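Local atomic coordinates of importin subunit beta-1 (Saccharomyces cerevisiae, PDB entry 5OWU), a protein that carries proteins into the nucleus as the beta subunit of the import receptor, working with importin alpha, which recognises the classical nuclear localization signal in cargo. Residues N178-L181 against I182-Q186. Numbering follows the deposited sequence.
Sequences NNIL and IAIVQ
I180 and I184, one helical turn apart, run alongside each other in the same direction, CG2 of I180 meeting CD1 of I184 at 3.6 Å. In I184, chi1 (-73°) sets CG1 beside the backbone N, 3.4 Å from the I180 carbonyl O, and the extended chi2 (177°) carries CD1 on to I180 CG2. Isoleucine suits this buried face: the end of the long I184 branch meets its neighbour while the rest lies close to the helix backbone. The side-chain tips of L181 and V185 pack more loosely, CD2 of L181 standing 4.4 Å from CG2 of V185, although that CG2 approaches L181 O to 3.3 Å. Four successive i to i+4 backbone bonds hold this part of the helix, among them V185 N to L181 O at 2.7 Å, with an N-H...O angle of 170°. At the partly exposed border the N179 amide only brushes the buried I182, OD1 lying 3.9 Å from CD1. Polar ends suit this border: N178 bonds through OD1 to N215 and R218, and Q186 through NE2 to T143 and V140 O. L181 and V185 also meet aromatic side chains of another protein's chain. Within HEAT repeat 5, helix 177-188 packs against its neighbours: I184 and L181 on helix 195-208, I180 and I182 on helix 133-142, and V185 on helix 219-233.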
loop_
_atom_site.group_PDB
_atom_site.type_symbol
_atom_site.label_atom_id
_atom_site.label_comp_id
_atom_site.label_asym_id
_atom_site.label_seq_id
_atom_site.Cartn_x
_atom_site.Cartn_y
_atom_site.Cartn_z
ATOM N N ASN A 178 11.732 -23.455 -19.735
ATOM C CA ASN A 178 11.868 -23.674 -21.173
ATOM C C ASN A 178 10.516 -24.053 -21.773
ATOM O O ASN A 178 9.972 -23.342 -22.628
ATOM C CB ASN A 178 12.915 -24.761 -21.462
ATOM C CG ASN A 178 14.332 -24.337 -21.104
ATOM O OD1 ASN A 178 14.630 -23.154 -20.956
ATOM N ND2 ASN A 178 15.223 -25.317 -20.990
ATOM N N ASN A 179 9.917 -25.133 -21.263
ATOM C CA ASN A 179 8.690 -25.634 -21.874
ATOM C C ASN A 179 7.537 -24.665 -21.663
ATOM O O ASN A 179 6.722 -24.448 -22.572
ATOM C CB ASN A 179 8.354 -27.010 -21.309
ATOM C CG ASN A 179 9.260 -28.082 -21.853
ATOM O OD1 ASN A 179 9.584 -28.074 -23.038
ATOM N ND2 ASN A 179 9.689 -29.000 -20.993
ATOM N N ILE A 180 7.481 -24.030 -20.492
ATOM C CA ILE A 180 6.449 -23.023 -20.276
ATOM C C ILE A 180 6.535 -21.980 -21.378
ATOM O O ILE A 180 5.550 -21.700 -22.074
ATOM C CB ILE A 180 6.587 -22.407 -18.871
ATOM C CG1 ILE A 180 6.246 -23.461 -17.816
ATOM C CG2 ILE A 180 5.699 -21.157 -18.715
ATOM C CD1 ILE A 180 6.451 -22.998 -16.385
ATOM N N LEU A 181 7.745 -21.477 -21.635
ATOM C CA LEU A 181 7.872 -20.439 -22.649
ATOM C C LEU A 181 7.469 -20.972 -24.010
ATOM O O LEU A 181 6.728 -20.308 -24.750
ATOM C CB LEU A 181 9.290 -19.878 -22.668
ATOM C CG LEU A 181 9.553 -18.827 -21.588
ATOM C CD1 LEU A 181 11.018 -18.449 -21.571
ATOM C CD2 LEU A 181 8.682 -17.575 -21.787
ATOM N N ILE A 182 7.868 -22.207 -24.329
ATOM C CA ILE A 182 7.497 -22.742 -25.632
ATOM C C ILE A 182 5.988 -22.763 -25.748
ATOM O O ILE A 182 5.412 -22.291 -26.734
ATOM C CB ILE A 182 8.103 -24.138 -25.858
ATOM C CG1 ILE A 182 9.624 -24.053 -25.936
ATOM C CG2 ILE A 182 7.567 -24.740 -27.145
ATOM C CD1 ILE A 182 10.313 -25.389 -25.770
ATOM N N ALA A 183 5.320 -23.260 -24.711
ATOM C CA ALA A 183 3.873 -23.359 -24.796
ATOM C C ALA A 183 3.253 -21.970 -24.891
ATOM O O ALA A 183 2.317 -21.750 -25.670
ATOM C CB ALA A 183 3.331 -24.137 -23.594
ATOM N N ILE A 184 3.802 -21.005 -24.154
ATOM C CA ILE A 184 3.163 -19.696 -24.108
ATOM C C ILE A 184 3.417 -18.936 -25.400
ATOM O O ILE A 184 2.483 -18.432 -26.038
ATOM C CB ILE A 184 3.642 -18.904 -22.876
ATOM C CG1 ILE A 184 3.018 -19.492 -21.605
ATOM C CG2 ILE A 184 3.287 -17.412 -23.012
ATOM C CD1 ILE A 184 3.474 -18.836 -20.330
ATOM N N VAL A 185 4.682 -18.856 -25.815
ATOM C CA VAL A 185 5.026 -18.044 -26.981
ATOM C C VAL A 185 4.383 -18.618 -28.233
ATOM O O VAL A 185 4.030 -17.871 -29.154
ATOM C CB VAL A 185 6.556 -17.928 -27.108
ATOM C CG1 VAL A 185 6.949 -17.163 -28.369
ATOM C CG2 VAL A 185 7.121 -17.237 -25.873
ATOM N N GLN A 186 4.177 -19.938 -28.275
ATOM C CA GLN A 186 3.455 -20.537 -29.393
ATOM C C GLN A 186 2.086 -19.895 -29.571
ATOM O O GLN A 186 1.651 -19.645 -30.700
ATOM C CB GLN A 186 3.320 -22.049 -29.191
ATOM C CG GLN A 186 4.544 -22.832 -29.646
ATOM C CD GLN A 186 4.441 -24.339 -29.439
ATOM O OE1 GLN A 186 5.374 -25.072 -29.774
ATOM N NE2 GLN A 186 3.321 -24.810 -28.892
#